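Local coordinates for acetylene hydratase Ahy (Pelobacter acetylenicus, PDB 2E7Z), which catalyses the hydration of acetylene to acetaldehyde at a tungsten centre held by two molybdopterin guanine dinucleotides, beside a [4Fe-4S] cluster, at residues Q112-F122 with E491-M502. Numbering follows the deposited sequence.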
loop_
_atom_site.group_PDB
_atom_site.type_symbol
_atom_site.label_atom_id
_atom_site.label_comp_id
_atom_site.label_asym_id
_atom_site.label_seq_id
_atom_site.Cartn_x
_atom_site.Cartn_y
_atom_site.Cartn_z
ATOM N N GLN A 112 -8.749 -8.562 3.227
ATOM C CA GLN A 112 -10.056 -9.089 3.619
ATOM C C GLN A 112 -10.915 -9.471 2.432
ATOM O O GLN A 112 -11.560 -10.509 2.418
ATOM C CB GLN A 112 -10.785 -8.033 4.442
ATOM C CG GLN A 112 -10.052 -7.690 5.740
ATOM C CD GLN A 112 -10.689 -6.507 6.393
ATOM O OE1 GLN A 112 -11.560 -6.654 7.245
ATOM N NE2 GLN A 112 -10.282 -5.314 5.976
ATOM N N GLN A 113 -10.989 -8.554 1.464
ATOM C CA GLN A 113 -11.651 -8.807 0.166
ATOM C C GLN A 113 -13.050 -9.365 0.411
ATOM O O GLN A 113 -13.443 -10.387 -0.195
ATOM C CB GLN A 113 -10.786 -9.704 -0.711
ATOM C CG GLN A 113 -9.483 -9.009 -0.961
ATOM C CD GLN A 113 -8.728 -9.507 -2.181
ATOM O OE1 GLN A 113 -9.299 -9.717 -3.269
ATOM N NE2 GLN A 113 -7.429 -9.647 -2.022
ATOM N N SER A 114 -13.807 -8.637 1.252
ATOM C CA SER A 114 -15.088 -9.120 1.721
ATOM C C SER A 114 -16.195 -8.083 1.819
ATOM O O SER A 114 -17.324 -8.477 2.057
ATOM C CB SER A 114 -14.934 -9.779 3.100
ATOM O OG SER A 114 -14.211 -10.993 2.968
ATOM N N GLU A 115 -15.917 -6.785 1.610
ATOM C CA GLU A 115 -16.987 -5.809 1.849
ATOM C C GLU A 115 -17.536 -5.144 0.587
ATOM O O GLU A 115 -18.645 -4.627 0.635
ATOM C CB GLU A 115 -16.631 -4.793 2.942
ATOM C CG GLU A 115 -15.306 -4.026 2.819
ATOM C CD GLU A 115 -15.304 -2.827 1.883
ATOM O OE1 GLU A 115 -16.377 -2.268 1.507
ATOM O OE2 GLU A 115 -14.178 -2.376 1.535
ATOM N N TYR A 116 -16.796 -5.147 -0.528
ATOM C CA TYR A 116 -17.359 -4.821 -1.841
ATOM C C TYR A 116 -17.932 -3.403 -1.909
ATOM O O TYR A 116 -18.800 -3.122 -2.734
ATOM C CB TYR A 116 -18.402 -5.852 -2.279
ATOM C CG TYR A 116 -17.829 -7.245 -2.385
ATOM C CD1 TYR A 116 -17.135 -7.637 -3.518
ATOM C CD2 TYR A 116 -17.921 -8.142 -1.317
ATOM C CE1 TYR A 116 -16.579 -8.908 -3.623
ATOM C CE2 TYR A 116 -17.344 -9.421 -1.388
ATOM C CZ TYR A 116 -16.659 -9.781 -2.555
ATOM O OH TYR A 116 -16.075 -11.017 -2.679
ATOM N N GLY A 117 -17.409 -2.495 -1.093
ATOM C CA GLY A 117 -17.880 -1.098 -1.062
ATOM C C GLY A 117 -18.773 -0.762 0.109
ATOM O O GLY A 117 -19.093 0.430 0.335
ATOM N N THR A 118 -19.193 -1.785 0.871
ATOM C CA THR A 118 -20.125 -1.519 1.947
ATOM C C THR A 118 -19.500 -0.817 3.155
ATOM O O THR A 118 -20.232 -0.228 3.945
ATOM C CB THR A 118 -20.873 -2.796 2.405
ATOM O OG1 THR A 118 -19.947 -3.765 2.906
ATOM C CG2 THR A 118 -21.681 -3.385 1.254
ATOM N N LEU A 119 -18.165 -0.843 3.281
ATOM C CA LEU A 119 -17.547 -0.119 4.366
ATOM C C LEU A 119 -17.677 1.386 4.182
ATOM O O LEU A 119 -18.147 2.066 5.070
ATOM C CB LEU A 119 -16.089 -0.588 4.557
ATOM C CG LEU A 119 -15.307 0.027 5.722
ATOM C CD1 LEU A 119 -14.714 1.435 5.454
ATOM C CD2 LEU A 119 -16.068 -0.015 7.067
ATOM N N ARG A 120 -17.282 1.894 3.017
ATOM C CA ARG A 120 -17.461 3.336 2.804
ATOM C C ARG A 120 -18.960 3.676 2.703
ATOM O O ARG A 120 -19.365 4.765 3.078
ATOM C CB ARG A 120 -16.722 3.862 1.568
ATOM C CG ARG A 120 -15.213 3.764 1.703
ATOM C CD ARG A 120 -14.605 4.618 2.822
ATOM N NE ARG A 120 -14.694 6.084 2.690
ATOM C CZ ARG A 120 -13.791 6.812 2.044
ATOM N NH1 ARG A 120 -12.814 6.247 1.334
ATOM N NH2 ARG A 120 -13.952 8.138 2.040
ATOM N N ARG A 121 -19.777 2.726 2.213
ATOM C CA ARG A 121 -21.229 2.902 2.219
ATOM C C ARG A 121 -21.712 3.253 3.622
ATOM O O ARG A 121 -22.420 4.243 3.843
ATOM C CB ARG A 121 -21.902 1.668 1.656
ATOM C CG ARG A 121 -23.415 1.748 1.466
ATOM C CD ARG A 121 -23.872 0.411 0.919
ATOM N NE ARG A 121 -25.298 0.373 0.577
ATOM C CZ ARG A 121 -25.797 0.641 -0.638
ATOM N NH1 ARG A 121 -24.983 0.985 -1.648
ATOM N NH2 ARG A 121 -27.124 0.582 -0.848
ATOM N N PHE A 122 -21.325 2.428 4.585
ATOM C CA PHE A 122 -21.666 2.665 5.975
ATOM C C PHE A 122 -21.166 4.008 6.482
ATOM O O PHE A 122 -21.932 4.781 7.079
ATOM C CB PHE A 122 -21.075 1.519 6.831
ATOM C CG PHE A 122 -21.166 1.739 8.311
ATOM C CD1 PHE A 122 -22.375 1.568 8.976
ATOM C CD2 PHE A 122 -20.044 2.080 9.049
ATOM C CE1 PHE A 122 -22.485 1.803 10.328
ATOM C CE2 PHE A 122 -20.131 2.278 10.430
ATOM C CZ PHE A 122 -21.358 2.145 11.060
ATOM N N GLU A 491 -16.134 -9.675 6.975
ATOM C CA GLU A 491 -16.135 -8.246 7.208
ATOM C C GLU A 491 -17.511 -7.655 6.969
ATOM O O GLU A 491 -17.894 -6.696 7.648
ATOM C CB GLU A 491 -15.116 -7.594 6.276
ATOM C CG GLU A 491 -14.795 -6.158 6.634
ATOM C CD GLU A 491 -13.861 -5.523 5.608
ATOM O OE1 GLU A 491 -13.589 -6.195 4.569
ATOM O OE2 GLU A 491 -13.414 -4.369 5.814
ATOM N N TYR A 492 -18.251 -8.214 6.007
ATOM C CA TYR A 492 -19.596 -7.696 5.753
ATOM C C TYR A 492 -20.563 -8.006 6.873
ATOM O O TYR A 492 -21.417 -7.169 7.185
ATOM C CB TYR A 492 -20.143 -8.194 4.411
ATOM C CG TYR A 492 -21.538 -7.630 4.140
ATOM C CD1 TYR A 492 -21.760 -6.250 4.079
ATOM C CD2 TYR A 492 -22.645 -8.472 4.017
ATOM C CE1 TYR A 492 -23.046 -5.724 3.876
ATOM C CE2 TYR A 492 -23.925 -7.941 3.793
ATOM C CZ TYR A 492 -24.113 -6.588 3.742
ATOM O OH TYR A 492 -25.378 -6.101 3.559
ATOM N N TYR A 493 -20.408 -9.181 7.495
ATOM C CA TYR A 493 -21.212 -9.485 8.672
ATOM C C TYR A 493 -21.086 -8.359 9.707
ATOM O O TYR A 493 -22.090 -7.834 10.179
ATOM C CB TYR A 493 -20.795 -10.820 9.263
ATOM C CG TYR A 493 -21.552 -11.178 10.494
ATOM C CD1 TYR A 493 -22.796 -11.811 10.412
ATOM C CD2 TYR A 493 -21.045 -10.871 11.759
ATOM C CE1 TYR A 493 -23.499 -12.142 11.568
ATOM C CE2 TYR A 493 -21.762 -11.164 12.903
ATOM C CZ TYR A 493 -22.985 -11.795 12.786
ATOM O OH TYR A 493 -23.695 -12.142 13.908
ATOM N N PHE A 494 -19.855 -8.000 10.068
ATOM C CA PHE A 494 -19.617 -6.915 11.009
ATOM C C PHE A 494 -20.283 -5.622 10.520
ATOM O O PHE A 494 -21.017 -4.985 11.279
ATOM C CB PHE A 494 -18.092 -6.698 11.207
ATOM C CG PHE A 494 -17.749 -5.414 11.922
ATOM C CD1 PHE A 494 -18.200 -5.160 13.201
ATOM C CD2 PHE A 494 -17.026 -4.405 11.278
ATOM C CE1 PHE A 494 -17.903 -3.977 13.867
ATOM C CE2 PHE A 494 -16.722 -3.203 11.951
ATOM C CZ PHE A 494 -17.162 -3.005 13.254
ATOM N N ILE A 495 -20.019 -5.233 9.276
ATOM C CA ILE A 495 -20.541 -3.948 8.795
ATOM C C ILE A 495 -22.081 -3.936 8.801
ATOM O O ILE A 495 -22.705 -2.973 9.259
ATOM C CB ILE A 495 -20.015 -3.647 7.351
ATOM C CG1 ILE A 495 -18.523 -3.338 7.402
ATOM C CG2 ILE A 495 -20.774 -2.466 6.695
ATOM C CD1 ILE A 495 -17.786 -3.644 6.078
ATOM N N ARG A 496 -22.699 -4.998 8.286
ATOM C CA ARG A 496 -24.151 -5.020 8.209
ATOM C C ARG A 496 -24.785 -5.009 9.593
ATOM O O ARG A 496 -25.776 -4.315 9.837
ATOM C CB ARG A 496 -24.658 -6.234 7.441
ATOM C CG ARG A 496 -26.160 -6.118 7.191
ATOM C CD ARG A 496 -26.781 -7.363 6.583
ATOM N NE ARG A 496 -28.073 -6.963 5.996
ATOM C CZ ARG A 496 -29.245 -6.930 6.632
ATOM N NH1 ARG A 496 -29.358 -7.374 7.888
ATOM N NH2 ARG A 496 -30.328 -6.499 5.982
ATOM N N GLU A 497 -24.244 -5.817 10.496
ATOM C CA GLU A 497 -24.802 -5.889 11.849
ATOM C C GLU A 497 -24.716 -4.527 12.539
ATOM O O GLU A 497 -25.637 -4.107 13.242
ATOM C CB GLU A 497 -24.079 -6.953 12.675
ATOM C CG GLU A 497 -24.377 -8.373 12.230
ATOM C CD GLU A 497 -25.785 -8.815 12.558
ATOM O OE1 GLU A 497 -26.309 -8.430 13.622
ATOM O OE2 GLU A 497 -26.352 -9.579 11.755
ATOM N N LEU A 498 -23.619 -3.815 12.334
ATOM C CA LEU A 498 -23.511 -2.476 12.895
ATOM C C LEU A 498 -24.466 -1.503 12.196
ATOM O O LEU A 498 -25.131 -0.717 12.859
ATOM C CB LEU A 498 -22.051 -1.988 12.836
ATOM C CG LEU A 498 -21.736 -0.658 13.507
ATOM C CD1 LEU A 498 -22.188 -0.582 14.977
ATOM C CD2 LEU A 498 -20.235 -0.426 13.418
ATOM N N ALA A 499 -24.534 -1.560 10.865
ATOM C CA ALA A 499 -25.417 -0.681 10.094
ATOM C C ALA A 499 -26.853 -0.824 10.556
ATOM O O ALA A 499 -27.550 0.171 10.735
ATOM C CB ALA A 499 -25.305 -1.016 8.636
ATOM N N VAL A 500 -27.315 -2.055 10.751
ATOM C CA VAL A 500 -28.686 -2.262 11.221
ATOM C C VAL A 500 -28.916 -1.557 12.561
ATOM O O VAL A 500 -29.905 -0.830 12.731
ATOM C CB VAL A 500 -29.029 -3.766 11.287
ATOM C CG1 VAL A 500 -30.360 -4.004 12.012
ATOM C CG2 VAL A 500 -29.044 -4.384 9.874
ATOM N N ARG A 501 -27.974 -1.711 13.486
ATOM C CA ARG A 501 -28.105 -1.089 14.808
ATOM C C ARG A 501 -28.019 0.424 14.781
ATOM O O ARG A 501 -28.528 1.089 15.675
ATOM C CB ARG A 501 -27.074 -1.666 15.777
ATOM C CG ARG A 501 -27.313 -3.135 16.116
ATOM C CD ARG A 501 -26.066 -3.746 16.748
ATOM N NE ARG A 501 -26.283 -5.067 17.330
ATOM C CZ ARG A 501 -26.358 -6.200 16.633
ATOM N NH1 ARG A 501 -26.235 -6.197 15.292
ATOM N NH2 ARG A 501 -26.545 -7.337 17.280
ATOM N N MET A 502 -27.367 0.961 13.764
ATOM C CA MET A 502 -27.254 2.408 13.587
ATOM C C MET A 502 -28.433 2.993 12.814
ATOM O O MET A 502 -28.432 4.185 12.514
ATOM C CB MET A 502 -25.918 2.767 12.888
ATOM C CG MET A 502 -24.655 2.314 13.686
ATOM S SD MET A 502 -24.564 2.937 15.392
ATOM C CE MET A 502 -24.189 4.693 15.098
#
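Leu119 and Phe122, at the start of helix 118-126, pack on Ile495 and Ala499 of helix 491-501, the segment axes coming within 10.0 Å at 19°. The pair belongs to the molybdopterin-binding fold of the DMSO reductase family. A type I' turn from Glu115 to Thr118 leads in; at N-cap Gly117 a CB would jam against the preceding carbonyl O, and Glu115 OE1 accepts a nearly straight hydrogen bond from Leu119 N. Branched Ile495 suits the junction: its CD1 reaches Glu115 CB (3.5 Å) and its CG2 Phe122 CB. With CG anti to the backbone N (chi1 171°), the Phe122 ring brings CZ to Leu498 CD2 (3.7 Å) and its edge to Met502 CG. Extended Glu491 crosses Gln112, carboxylate and amide planes 27° apart, Gln112 OE1 lying 3.0 Å from Glu491 CD. Gln107 is the main polar partner of Glu491, Thr108 of Gln112, whose side chain nears a bound molybdopterin guanine dinucleotide. Cutting Glu491 back to an alanine is likely to open a gap between Gln112 and Glu115 and cost Gln107 one acidic partner, Glu115 remaining. Compact Thr118 fits the Tyr492 ring edge, OG1 3.3 Å from Tyr492 CD1 while donating a hydrogen bond (2.8 Å) to Glu115 O.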